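Local coordinates for extracellular solute-binding protein, family 1 (Bifidobacterium longum subsp. infantis, PDB 6FTH), which probably captures human milk oligosaccharides outside the cell and hands them to an ABC transporter for import, at residues A39-K42 against I43-Q47; S362-Y365 against S366-F370; L102-L106 against S107-D111; K446-I449 against P450-V453; A90-P93 against A94-A97. All coordinates share one frame; numbering follows the deposited sequence.

Interaction 1 (A39-K42 against I43-Q47); sequences ATDK and IANMQ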
loop_
_atom_site.group_PDB
_atom_site.type_symbol
_atom_site.label_atom_id
_atom_site.label_comp_id
_atom_site.label_asym_id
_atom_site.label_seq_id
_atom_site.Cartn_x
_atom_site.Cartn_y
_atom_site.Cartn_z
ATOM N N ALA A 39 3.634 0.186 18.006
ATOM C CA ALA A 39 3.954 1.478 18.620
ATOM C C ALA A 39 2.750 2.170 19.232
ATOM O O ALA A 39 2.865 3.350 19.613
ATOM C CB ALA A 39 4.637 2.456 17.655
ATOM N N THR A 40 1.619 1.488 19.361
ATOM C CA THR A 40 0.418 2.031 19.974
ATOM C C THR A 40 0.323 1.629 21.444
ATOM O O THR A 40 0.750 0.530 21.837
ATOM C CB THR A 40 -0.822 1.564 19.199
ATOM O OG1 THR A 40 -0.821 0.131 19.077
ATOM C CG2 THR A 40 -0.865 2.184 17.823
ATOM N N ASP A 41 -0.207 2.542 22.255
ATOM C CA ASP A 41 -0.582 2.251 23.632
ATOM C C ASP A 41 -1.744 1.265 23.638
ATOM O O ASP A 41 -2.356 0.955 22.602
ATOM C CB ASP A 41 -0.998 3.546 24.347
ATOM C CG ASP A 41 -0.876 3.472 25.871
ATOM O OD1 ASP A 41 -0.683 2.371 26.432
ATOM O OD2 ASP A 41 -0.976 4.547 26.506
ATOM N N LYS A 42 -2.015 0.719 24.813
ATOM C CA LYS A 42 -3.200 -0.097 24.990
ATOM C C LYS A 42 -4.440 0.779 24.803
ATOM O O LYS A 42 -4.465 1.935 25.222
ATOM C CB LYS A 42 -3.156 -0.685 26.402
ATOM C CG LYS A 42 -3.943 -1.959 26.600
ATOM C CD LYS A 42 -5.415 -1.650 26.461
ATOM C CE LYS A 42 -6.311 -2.695 26.984
ATOM N NZ LYS A 42 -7.630 -2.534 26.377
ATOM N N ILE A 43 -5.472 0.231 24.155
ATOM C CA ILE A 43 -6.681 1.011 23.877
ATOM C C ILE A 43 -7.342 1.497 25.161
ATOM O O ILE A 43 -7.866 2.617 25.218
ATOM C CB ILE A 43 -7.669 0.203 23.014
ATOM C CG1 ILE A 43 -7.056 -0.099 21.658
ATOM C CG2 ILE A 43 -8.981 0.991 22.810
ATOM C CD1 ILE A 43 -7.982 -0.927 20.745
ATOM N N ALA A 44 -7.384 0.646 26.190
ATOM C CA ALA A 44 -7.980 1.044 27.463
ATOM C C ALA A 44 -7.322 2.296 28.025
ATOM O O ALA A 44 -7.960 3.031 28.789
ATOM C CB ALA A 44 -7.902 -0.100 28.475
ATOM N N ASN A 45 -6.061 2.555 27.665
ATOM C CA ASN A 45 -5.361 3.754 28.122
ATOM C C ASN A 45 -5.697 4.997 27.312
ATOM O O ASN A 45 -5.167 6.069 27.624
ATOM C CB ASN A 45 -3.841 3.549 28.090
ATOM C CG ASN A 45 -3.362 2.619 29.187
ATOM O OD1 ASN A 45 -4.071 2.398 30.171
ATOM N ND2 ASN A 45 -2.169 2.058 29.014
ATOM N N MET A 46 -6.539 4.903 26.283
ATOM C CA MET A 46 -6.825 6.042 25.419
ATOM C C MET A 46 -8.132 6.710 25.826
ATOM O O MET A 46 -9.172 6.051 25.899
ATOM C CB MET A 46 -6.920 5.570 23.969
ATOM C CG MET A 46 -5.622 4.953 23.460
ATOM S SD MET A 46 -5.858 4.205 21.830
ATOM C CE MET A 46 -4.318 3.311 21.616
ATOM N N GLN A 47 -8.072 8.025 26.072
ATOM C CA GLN A 47 -9.259 8.761 26.496
ATOM C C GLN A 47 -10.401 8.627 25.495
ATOM O O GLN A 47 -11.553 8.409 25.886
ATOM C CB GLN A 47 -8.915 10.230 26.734
ATOM C CG GLN A 47 -10.096 11.061 27.211
ATOM C CD GLN A 47 -10.560 10.630 28.586
ATOM O OE1 GLN A 47 -9.765 10.576 29.519
ATOM N NE2 GLN A 47 -11.835 10.291 28.711
#

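Interaction 2 (S362-Y365 against S366-F370); sequences SEKY and SVQQF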
loop_
_atom_site.group_PDB
_atom_site.type_symbol
_atom_site.label_atom_id
_atom_site.label_comp_id
_atom_site.label_asym_id
_atom_site.label_seq_id
_atom_site.Cartn_x
_atom_site.Cartn_y
_atom_site.Cartn_z
ATOM N N SER A 362 -17.893 8.603 12.937
ATOM C CA SER A 362 -18.147 10.022 13.093
ATOM C C SER A 362 -16.826 10.773 13.063
ATOM O O SER A 362 -15.766 10.219 13.352
ATOM C CB SER A 362 -18.846 10.300 14.434
ATOM O OG SER A 362 -17.963 10.153 15.528
ATOM N N GLU A 363 -16.899 12.074 12.770
ATOM C CA GLU A 363 -15.684 12.879 12.735
ATOM C C GLU A 363 -14.983 12.877 14.089
ATOM O O GLU A 363 -13.756 12.718 14.159
ATOM C CB GLU A 363 -16.023 14.294 12.268
ATOM C CG GLU A 363 -14.833 15.227 12.124
ATOM C CD GLU A 363 -15.221 16.591 11.588
ATOM O OE1 GLU A 363 -16.139 16.606 10.734
ATOM O OE2 GLU A 363 -14.622 17.616 12.008
ATOM N N LYS A 364 -15.768 13.002 15.172
ATOM C CA LYS A 364 -15.250 12.974 16.540
ATOM C C LYS A 364 -14.309 11.795 16.781
ATOM O O LYS A 364 -13.190 11.972 17.286
ATOM C CB LYS A 364 -16.441 12.909 17.502
ATOM C CG LYS A 364 -16.103 12.859 18.977
ATOM C CD LYS A 364 -17.364 12.739 19.874
ATOM C CE LYS A 364 -18.259 13.967 19.825
ATOM N NZ LYS A 364 -19.396 13.854 20.800
ATOM N N TYR A 365 -14.732 10.586 16.410
ATOM C CA TYR A 365 -13.922 9.404 16.731
ATOM C C TYR A 365 -12.972 9.004 15.607
ATOM O O TYR A 365 -11.926 8.418 15.874
ATOM C CB TYR A 365 -14.786 8.242 17.229
ATOM C CG TYR A 365 -15.364 8.586 18.582
ATOM C CD1 TYR A 365 -14.541 8.669 19.671
ATOM C CD2 TYR A 365 -16.695 8.906 18.730
ATOM C CE1 TYR A 365 -15.022 9.053 20.925
ATOM C CE2 TYR A 365 -17.209 9.284 19.974
ATOM C CZ TYR A 365 -16.355 9.354 21.060
ATOM O OH TYR A 365 -16.836 9.745 22.292
ATOM N N SER A 366 -13.281 9.343 14.364
ATOM C CA SER A 366 -12.330 9.059 13.294
ATOM C C SER A 366 -11.066 9.887 13.464
ATOM O O SER A 366 -9.951 9.363 13.356
ATOM C CB SER A 366 -12.978 9.316 11.928
ATOM O OG SER A 366 -13.950 8.339 11.592
ATOM N N VAL A 367 -11.210 11.174 13.786
ATOM C CA VAL A 367 -10.034 12.009 13.982
ATOM C C VAL A 367 -9.242 11.551 15.198
ATOM O O VAL A 367 -8.009 11.473 15.144
ATOM C CB VAL A 367 -10.412 13.503 14.050
ATOM C CG1 VAL A 367 -9.202 14.323 14.437
ATOM C CG2 VAL A 367 -10.971 13.966 12.706
ATOM N N GLN A 368 -9.934 11.214 16.295
ATOM C CA GLN A 368 -9.222 10.806 17.507
ATOM C C GLN A 368 -8.565 9.430 17.352
ATOM O O GLN A 368 -7.470 9.205 17.873
ATOM C CB GLN A 368 -10.142 10.865 18.725
ATOM C CG GLN A 368 -10.492 12.288 19.133
ATOM C CD GLN A 368 -11.268 12.314 20.431
ATOM O OE1 GLN A 368 -10.684 12.527 21.503
ATOM N NE2 GLN A 368 -12.572 12.058 20.355
ATOM N N GLN A 369 -9.181 8.502 16.622
ATOM C CA GLN A 369 -8.457 7.258 16.357
ATOM C C GLN A 369 -7.190 7.525 15.569
ATOM O O GLN A 369 -6.146 6.916 15.804
ATOM C CB GLN A 369 -9.303 6.283 15.558
ATOM C CG GLN A 369 -10.481 5.678 16.217
ATOM C CD GLN A 369 -11.231 4.854 15.214
ATOM O OE1 GLN A 369 -10.777 3.768 14.833
ATOM N NE2 GLN A 369 -12.320 5.398 14.683
ATOM N N PHE A 370 -7.287 8.378 14.561
ATOM C CA PHE A 370 -6.193 8.550 13.618
ATOM C C PHE A 370 -5.046 9.336 14.254
ATOM O O PHE A 370 -3.879 9.008 14.044
ATOM C CB PHE A 370 -6.744 9.229 12.349
ATOM C CG PHE A 370 -5.743 9.395 11.235
ATOM C CD1 PHE A 370 -5.099 8.303 10.669
ATOM C CD2 PHE A 370 -5.486 10.652 10.713
ATOM C CE1 PHE A 370 -4.171 8.471 9.647
ATOM C CE2 PHE A 370 -4.572 10.828 9.680
ATOM C CZ PHE A 370 -3.917 9.741 9.154
HETATM O O HOH W 1 -14.426 12.159 22.602
#

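Interaction 3 (L102-L106 against S107-D111); sequences LFEDL and SKDLD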
loop_
_atom_site.group_PDB
_atom_site.type_symbol
_atom_site.label_atom_id
_atom_site.label_comp_id
_atom_site.label_asym_id
_atom_site.label_seq_id
_atom_site.Cartn_x
_atom_site.Cartn_y
_atom_site.Cartn_z
ATOM N N LEU A 102 -20.561 -16.557 8.937
ATOM C CA LEU A 102 -19.961 -16.064 10.165
ATOM C C LEU A 102 -20.225 -14.579 10.393
ATOM O O LEU A 102 -20.137 -14.118 11.538
ATOM C CB LEU A 102 -18.447 -16.287 10.104
ATOM C CG LEU A 102 -17.720 -17.055 11.200
ATOM C CD1 LEU A 102 -18.487 -18.324 11.630
ATOM C CD2 LEU A 102 -16.323 -17.413 10.697
ATOM N N PHE A 103 -20.538 -13.822 9.342
ATOM C CA PHE A 103 -20.523 -12.364 9.411
ATOM C C PHE A 103 -21.842 -11.749 8.969
ATOM O O PHE A 103 -22.477 -12.206 8.020
ATOM C CB PHE A 103 -19.377 -11.793 8.544
ATOM C CG PHE A 103 -18.014 -12.187 9.038
ATOM C CD1 PHE A 103 -17.492 -11.612 10.178
ATOM C CD2 PHE A 103 -17.276 -13.152 8.383
ATOM C CE1 PHE A 103 -16.236 -11.973 10.656
ATOM C CE2 PHE A 103 -16.023 -13.512 8.847
ATOM C CZ PHE A 103 -15.506 -12.917 9.994
ATOM N N GLU A 104 -22.229 -10.681 9.660
ATOM C CA GLU A 104 -23.394 -9.901 9.275
ATOM C C GLU A 104 -23.140 -9.199 7.948
ATOM O O GLU A 104 -22.075 -8.608 7.733
ATOM C CB GLU A 104 -23.651 -8.845 10.353
ATOM C CG GLU A 104 -24.795 -7.884 10.063
ATOM C CD GLU A 104 -26.091 -8.351 10.669
ATOM O OE1 GLU A 104 -26.161 -9.526 11.096
ATOM O OE2 GLU A 104 -27.030 -7.536 10.720
ATOM N N ASP A 105 -24.137 -9.231 7.069
ATOM C CA ASP A 105 -24.106 -8.454 5.827
ATOM C C ASP A 105 -24.486 -7.025 6.189
ATOM O O ASP A 105 -25.666 -6.697 6.342
ATOM C CB ASP A 105 -25.072 -9.047 4.808
ATOM C CG ASP A 105 -25.143 -8.246 3.506
ATOM O OD1 ASP A 105 -24.432 -7.231 3.336
ATOM O OD2 ASP A 105 -25.955 -8.628 2.643
ATOM N N LEU A 106 -23.472 -6.172 6.345
ATOM C CA LEU A 106 -23.674 -4.800 6.781
ATOM C C LEU A 106 -24.368 -3.935 5.740
ATOM O O LEU A 106 -24.857 -2.855 6.085
ATOM C CB LEU A 106 -22.319 -4.185 7.141
ATOM C CG LEU A 106 -21.599 -4.873 8.297
ATOM C CD1 LEU A 106 -20.119 -4.489 8.338
ATOM C CD2 LEU A 106 -22.290 -4.512 9.617
ATOM N N SER A 107 -24.427 -4.370 4.478
ATOM C CA SER A 107 -25.167 -3.597 3.487
ATOM C C SER A 107 -26.641 -3.468 3.851
ATOM O O SER A 107 -27.288 -2.515 3.402
ATOM C CB SER A 107 -25.055 -4.241 2.109
ATOM O OG SER A 107 -25.838 -5.423 2.037
ATOM N N LYS A 108 -27.179 -4.402 4.644
ATOM C CA LYS A 108 -28.569 -4.361 5.092
ATOM C C LYS A 108 -28.762 -3.478 6.314
ATOM O O LYS A 108 -29.909 -3.248 6.711
ATOM C CB LYS A 108 -29.055 -5.768 5.464
ATOM C CG LYS A 108 -28.985 -6.803 4.337
ATOM C CD LYS A 108 -29.840 -6.387 3.152
ATOM C CE LYS A 108 -29.884 -7.473 2.080
ATOM N NZ LYS A 108 -28.539 -7.700 1.462
ATOM N N ASP A 109 -27.674 -2.987 6.914
ATOM C CA ASP A 109 -27.707 -2.281 8.188
ATOM C C ASP A 109 -27.326 -0.810 8.056
ATOM O O ASP A 109 -27.107 -0.141 9.074
ATOM C CB ASP A 109 -26.754 -2.950 9.186
ATOM C CG ASP A 109 -27.177 -4.353 9.559
ATOM O OD1 ASP A 109 -28.397 -4.621 9.535
ATOM O OD2 ASP A 109 -26.301 -5.185 9.887
ATOM N N LEU A 110 -27.244 -0.280 6.835
ATOM C CA LEU A 110 -26.684 1.055 6.675
ATOM C C LEU A 110 -27.545 2.145 7.302
ATOM O O LEU A 110 -27.020 3.205 7.649
ATOM C CB LEU A 110 -26.392 1.336 5.202
ATOM C CG LEU A 110 -25.089 0.704 4.694
ATOM C CD1 LEU A 110 -25.050 0.734 3.172
ATOM C CD2 LEU A 110 -23.887 1.431 5.267
ATOM N N ASP A 111 -28.847 1.919 7.479
ATOM C CA ASP A 111 -29.653 2.976 8.079
ATOM C C ASP A 111 -29.334 3.163 9.553
ATOM O O ASP A 111 -29.608 4.234 10.104
ATOM C CB ASP A 111 -31.145 2.705 7.868
ATOM C CG ASP A 111 -31.576 2.909 6.426
ATOM O OD1 ASP A 111 -30.901 3.664 5.674
ATOM O OD2 ASP A 111 -32.607 2.312 6.044
#

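Interaction 4 (K446-I449 against P450-V453); sequences KDYI and PDYV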
loop_
_atom_site.group_PDB
_atom_site.type_symbol
_atom_site.label_atom_id
_atom_site.label_comp_id
_atom_site.label_asym_id
_atom_site.label_seq_id
_atom_site.Cartn_x
_atom_site.Cartn_y
_atom_site.Cartn_z
ATOM N N LYS A 446 -9.791 1.947 -17.478
ATOM C CA LYS A 446 -9.469 1.133 -18.646
ATOM C C LYS A 446 -8.023 0.650 -18.657
ATOM O O LYS A 446 -7.734 -0.379 -19.282
ATOM C CB LYS A 446 -9.798 1.882 -19.942
ATOM C CG LYS A 446 -11.291 2.219 -19.996
ATOM C CD LYS A 446 -11.793 2.530 -21.388
ATOM C CE LYS A 446 -11.368 3.889 -21.817
ATOM N NZ LYS A 446 -11.668 4.036 -23.291
ATOM N N ASP A 447 -7.113 1.331 -17.932
ATOM C CA ASP A 447 -5.685 1.030 -17.973
ATOM C C ASP A 447 -5.148 0.617 -16.602
ATOM O O ASP A 447 -3.935 0.697 -16.361
ATOM C CB ASP A 447 -4.883 2.226 -18.506
ATOM C CG ASP A 447 -5.343 2.703 -19.867
ATOM O OD1 ASP A 447 -5.728 1.864 -20.695
ATOM O OD2 ASP A 447 -5.278 3.927 -20.120
ATOM N N TYR A 448 -6.035 0.195 -15.710
ATOM C CA TYR A 448 -5.692 -0.143 -14.333
ATOM C C TYR A 448 -6.813 -1.025 -13.819
ATOM O O TYR A 448 -7.987 -0.666 -13.966
ATOM C CB TYR A 448 -5.617 1.150 -13.491
ATOM C CG TYR A 448 -5.221 0.969 -12.040
ATOM C CD1 TYR A 448 -3.898 0.962 -11.678
ATOM C CD2 TYR A 448 -6.182 0.841 -11.038
ATOM C CE1 TYR A 448 -3.527 0.803 -10.348
ATOM C CE2 TYR A 448 -5.816 0.710 -9.711
ATOM C CZ TYR A 448 -4.488 0.682 -9.398
ATOM O OH TYR A 448 -4.125 0.513 -8.075
ATOM N N ILE A 449 -6.479 -2.176 -13.242
ATOM C CA ILE A 449 -7.483 -3.029 -12.614
ATOM C C ILE A 449 -7.891 -2.388 -11.296
ATOM O O ILE A 449 -7.062 -2.324 -10.379
ATOM C CB ILE A 449 -6.935 -4.442 -12.389
ATOM C CG1 ILE A 449 -6.500 -5.067 -13.725
ATOM C CG2 ILE A 449 -7.974 -5.280 -11.666
ATOM C CD1 ILE A 449 -5.626 -6.291 -13.525
ATOM N N PRO A 450 -9.110 -1.864 -11.162
ATOM C CA PRO A 450 -9.445 -1.124 -9.936
ATOM C C PRO A 450 -9.319 -1.963 -8.678
ATOM O O PRO A 450 -9.508 -3.193 -8.673
ATOM C CB PRO A 450 -10.891 -0.659 -10.176
ATOM C CG PRO A 450 -10.985 -0.537 -11.660
ATOM C CD PRO A 450 -10.178 -1.727 -12.170
ATOM N N ASP A 451 -8.987 -1.264 -7.590
ATOM C CA ASP A 451 -8.712 -1.921 -6.333
ATOM C C ASP A 451 -9.910 -2.717 -5.823
ATOM O O ASP A 451 -9.723 -3.651 -5.037
ATOM C CB ASP A 451 -8.331 -0.853 -5.308
ATOM C CG ASP A 451 -7.106 -0.054 -5.705
ATOM O OD1 ASP A 451 -6.339 -0.529 -6.570
ATOM O OD2 ASP A 451 -6.903 1.059 -5.130
ATOM N N TYR A 452 -11.121 -2.372 -6.245
ATOM C CA TYR A 452 -12.340 -3.018 -5.770
ATOM C C TYR A 452 -12.718 -4.282 -6.549
ATOM O O TYR A 452 -13.737 -4.903 -6.227
ATOM C CB TYR A 452 -13.501 -2.021 -5.781
ATOM C CG TYR A 452 -13.677 -1.198 -7.041
ATOM C CD1 TYR A 452 -14.291 -1.742 -8.160
ATOM C CD2 TYR A 452 -13.272 0.125 -7.098
ATOM C CE1 TYR A 452 -14.477 -1.014 -9.289
ATOM C CE2 TYR A 452 -13.449 0.870 -8.253
ATOM C CZ TYR A 452 -14.059 0.298 -9.341
ATOM O OH TYR A 452 -14.244 1.008 -10.521
ATOM N N VAL A 453 -11.949 -4.678 -7.559
ATOM C CA VAL A 453 -12.273 -5.883 -8.324
ATOM C C VAL A 453 -11.956 -7.086 -7.444
ATOM O O VAL A 453 -10.786 -7.390 -7.215
ATOM C CB VAL A 453 -11.485 -5.939 -9.638
ATOM C CG1 VAL A 453 -11.804 -7.230 -10.412
ATOM C CG2 VAL A 453 -11.815 -4.741 -10.504
HETATM O O HOH W 2 -6.037 -2.817 -7.996
#

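Interaction 5 (A90-P93 against A94-A97); sequences AFFP and ANAA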
loop_
_atom_site.group_PDB
_atom_site.type_symbol
_atom_site.label_atom_id
_atom_site.label_comp_id
_atom_site.label_asym_id
_atom_site.label_seq_id
_atom_site.Cartn_x
_atom_site.Cartn_y
_atom_site.Cartn_z
ATOM N N ALA A 90 -9.087 -6.902 11.085
ATOM C CA ALA A 90 -8.976 -8.347 11.216
ATOM C C ALA A 90 -9.338 -9.097 9.946
ATOM O O ALA A 90 -8.572 -9.982 9.524
ATOM C CB ALA A 90 -9.859 -8.812 12.383
ATOM N N PHE A 91 -10.480 -8.785 9.334
ATOM C CA PHE A 91 -11.042 -9.568 8.237
ATOM C C PHE A 91 -11.228 -8.737 6.975
ATOM O O PHE A 91 -11.849 -7.665 6.998
ATOM C CB PHE A 91 -12.376 -10.191 8.645
ATOM C CG PHE A 91 -12.269 -11.069 9.856
ATOM C CD1 PHE A 91 -11.547 -12.242 9.802
ATOM C CD2 PHE A 91 -12.907 -10.740 11.030
ATOM C CE1 PHE A 91 -11.422 -13.041 10.930
ATOM C CE2 PHE A 91 -12.798 -11.542 12.150
ATOM C CZ PHE A 91 -12.063 -12.704 12.089
ATOM N N PHE A 92 -10.689 -9.241 5.880
ATOM C CA PHE A 92 -10.892 -8.647 4.577
ATOM C C PHE A 92 -12.135 -9.234 3.936
ATOM O O PHE A 92 -12.611 -10.308 4.336
ATOM C CB PHE A 92 -9.696 -8.948 3.683
ATOM C CG PHE A 92 -8.486 -8.160 4.021
ATOM C CD1 PHE A 92 -7.593 -8.613 4.977
ATOM C CD2 PHE A 92 -8.240 -6.941 3.409
ATOM C CE1 PHE A 92 -6.474 -7.865 5.304
ATOM C CE2 PHE A 92 -7.113 -6.192 3.741
ATOM C CZ PHE A 92 -6.244 -6.653 4.685
ATOM N N PRO A 93 -12.677 -8.566 2.918
ATOM C CA PRO A 93 -13.834 -9.136 2.223
ATOM C C PRO A 93 -13.594 -10.559 1.754
ATOM O O PRO A 93 -14.489 -11.397 1.882
ATOM C CB PRO A 93 -14.039 -8.164 1.056
ATOM C CG PRO A 93 -13.563 -6.827 1.611
ATOM C CD PRO A 93 -12.378 -7.190 2.479
ATOM N N ALA A 94 -12.399 -10.853 1.238
ATOM C CA ALA A 94 -12.112 -12.213 0.777
ATOM C C ALA A 94 -12.247 -13.228 1.910
ATOM O O ALA A 94 -12.680 -14.363 1.681
ATOM C CB ALA A 94 -10.709 -12.275 0.174
ATOM N N ASN A 95 -11.861 -12.850 3.138
ATOM C CA ASN A 95 -11.978 -13.775 4.267
ATOM C C ASN A 95 -13.439 -14.064 4.596
ATOM O O ASN A 95 -13.817 -15.217 4.832
ATOM C CB ASN A 95 -11.289 -13.204 5.509
ATOM C CG ASN A 95 -9.816 -12.909 5.300
ATOM O OD1 ASN A 95 -9.323 -11.837 5.681
ATOM N ND2 ASN A 95 -9.093 -13.858 4.717
ATOM N N ALA A 96 -14.274 -13.025 4.671
ATOM C CA ALA A 96 -15.680 -13.256 4.974
ATOM C C ALA A 96 -16.348 -14.092 3.893
ATOM O O ALA A 96 -17.182 -14.950 4.189
ATOM C CB ALA A 96 -16.420 -11.935 5.190
ATOM N N ALA A 97 -15.968 -13.876 2.631
ATOM C CA ALA A 97 -16.582 -14.621 1.543
ATOM C C ALA A 97 -16.296 -16.114 1.649
ATOM O O ALA A 97 -17.126 -16.930 1.236
ATOM C CB ALA A 97 -16.083 -14.079 0.199
#

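Interaction 1 (A39-K42 against I43-Q47)
Asp41 and Asn45 meet through one straight hydrogen bond, Asn45 ND2 donating to Asp41 OD1 at 3.0 Å with an N-H...O angle of 169°. The acceptor lies close to the amide plane of Asn45, but the amide nitrogen reaches the syn side of OD1 from well out of the carboxylate plane. The backbone N of Lys42 takes the anti side of the same oxygen from the same face, at 2.7 Å from Asp41 OD1. This double grip fixes the carboxylate, which its first torsion (chi1 -157°) has swung beside its own carbonyl carbon. A leucine in place of Asp41 would probably leave the Asn45 amide and the Lys42 N-H without their shared acceptor, the amide being set free to turn. Behind this polar bridge the turn is tight. Asn45 N donates to Lys42 O at 3.0 Å as the chain enters the 3-10 turn 43-45. Lys42 bends at chi2 and lays its chain over the turn, bringing Lys42 CE to 3.4 Å from Ala44 CB, closer than usual van der Waals contact. On the buried side the extended Met46 chain brings Met46 CE to 3.2 Å from Asp41 O. Asn45, by contrast, lies exposed on the solvent side. The turn belongs to the beta-alpha-beta unit in which strand 29-36 is followed by helix 47-56 and then by the parallel strand 59-66. Met46 is the N-cap of that helix, Lys36 of the first strand bonds to Asp41 O, and Glu64 of the second strand accepts from Ile43 N while Ile43 packs on Val34 and Trp62.

Interaction 2 (S362-Y365 against S366-F370)
The Tyr365 ring and the Gln368 amide run side by side, pointing the same way with their planes 22° apart; Gln368 NE2 approaches the ring obliquely, 3.9 Å from Tyr365 CE1. One face of the ring carries Lys364 CG, offset toward the rim. Gln368 NE2 donates to Lys364 O at 3.1 Å, staying in its own amide plane but standing above that of the carbonyl, and gives another proton to a water 2.9 Å from NE2. The backbone bond from Gln368 N to Lys364 O is weak, so the side chain doubles a loose helical rung. These residues form the first turns of helix 363-371, with Ser362 as N-cap: Ser362 OG accepts a weak capping bond from Tyr365 N, and is also bonded to Leu359 O. One residue on, Gln369 N and Gln369 NE2 grip Tyr365 O from opposite faces of its carbonyl plane, at 2.8 and 3.3 Å; NE2 also donates to Ser410 O. Tyr365 OH bonds to Asp55 of helix 47-56, and Gln368 OE1 accepts from Phe374 N. On another side of the helix, Glu363 CG lies 4.1 Å from Val367 CG2.

Interaction 3 (L102-L106 against S107-D111)
Asp105 and Ser107 are brought together by two first torsions: the Asp105 carboxylate stands opposite its own backbone N (chi1 177°), and Ser107 OG is tucked between backbone N and carbonyl carbon (chi1 73°). Ser107 OG then donates to Asp105 OD1 at 2.6 Å, on the syn side but tilted out of the carboxylate plane. Ser107 N reaches the same oxygen, 3.1 Å from Asp105 OD1, from the same face. The second oxygen is met from above its plane by Lys108, whose chain bends at chi2 and chi4 to form a salt bridge of 3.0 Å between NZ and Asp105 OD2. The bond from Ser107 N makes this an Asx turn; with Lys108 N on Asp105 O at 3.2 Å and Asp109 N on Leu106 O at 2.9 Å, it leads the chain into 3-10 turns before helix 114-122. With an alanine in place of Asp105, the Ser107 hydroxyl and the Lys108 ammonium would probably lose their shared partner and be left to turn. Asp105 OD1 also accepts from Met137 N. On another side of the turn, the nearly coplanar carboxylates of Glu104 and Asp109 come together with Glu104 OE2 only 2.6 Å from Asp109 OD2, a spacing suggesting that one acid holds a proton. Glu104 OE1 is paired with Lys350 of helix 350-360, and Leu106 packs on Leu354 of that helix and on Phe341 of strand 339-343.

Interaction 4 (K446-I449 against P450-V453)
From Tyr448 through Ile449 to Pro450 the backbone is extended, and only after Pro450 (psi 150°) does it fold into a type I beta turn, closed by Val453 N on Pro450 O at 3.1 Å. The extended run carries the Tyr448 side chain alongside the start of the turn. Its CG stands opposite the backbone N (chi1 -178°), which directs the ring forward so that the hydroxyl reaches past Pro450 to Asp451. Tyr448 OH donates to Asp451 OD1 at 2.9 Å, using the syn lone pair of the carboxylate oxygen; that oxygen lies at the ring edge, near its plane, while ring and carboxylate planes are 67° apart. A water lies between the two segments, 2.6 Å from Ile449 O and 2.7 Å from Asp451 OD1. Apolar groups fill in beside this polar link. Ile449 CG2 touches Val453 CG2 at 4.0 Å and the Pro450 ring at CD, and Pro450 CB sits over one face of the Tyr452 ring, toward its rim. Pro450 and Val453 rest on helix 503-518 through Tyr514, Trp510 and Trp513, and Ile449 packs on Phe235 and Ala237 of strand 235-238, so the loop joins these two elements. Asp451 OD1 thus has the phenol and a water within bonding distance, and Lys228 lies near the other oxygen as a long, weak ion pair. These neighbours would probably favour the ionised carboxylate, which is then likely to keep the Tyr448 hydroxyl turned toward it within a largely buried setting.

Interaction 5 (A90-P93 against A94-A97)
Phe92 N donates to Asn95 OD1 at 2.9 Å with an N-H...O angle of 164°, the donor tilted moderately from the plane of the side-chain carbonyl. Phe92 is the N-cap of helix 93-98 and Asn95 its third helical residue, so this is the side-chain-to-backbone half of a capping box; phenylalanine has no polar side chain to return the bond. Asn95 CG stands beside its own backbone N (chi1 -59°), which turns the amide back over the helix start. Asn95 OD1 takes a second donor in Lys74 NZ, a charge that is likely to polarise the amide. The same oxygen lies at the edge of the Phe92 ring, in its plane, 3.7 Å from Phe92 CD1. Helical i to i+4 bonds begin at once: Phe92 O accepts from Ala96 N at 3.2 Å, and Pro93 O from Ala97 N at 3.0 Å. Asn95 N also reaches Phe92 O, at 2.9 Å, but this bond is weak because its angle is poor. Pro93 itself has no N-H to satisfy, which suits the first position of a helix. Upstream, Ala90 O is bonded to Trp70 NE1. The capped end lies between helix 67-80, which supplies Trp70, Lys74 and Leu78, and strand 339-343, where Phe91 touches Ser342 and Phe92 touches Asp339.

Followed from the N terminus, the contacts come in the order 1, 5, 3, 2, 4; each is local, a turn or a helix start, and ends before the next opens, so none nests in or crosses another. Interaction 1 leads from strand 29-36 into helix 47-56, and interaction 5 from strand 86-88 into helix 93-98. Interaction 3 follows in the loop before helix 114-122 and touches interaction 5 directly: Phe103 CD2 lies 3.5 Å from Ala96 CB. Interaction 2 starts helix 363-371, whose Tyr365 reaches the helix that interaction 1 begins; nearest atoms of the two are about 6 Å apart. Interaction 4, late in the chain, precedes helix 457-484 and lies across the chain's centre from interaction 1.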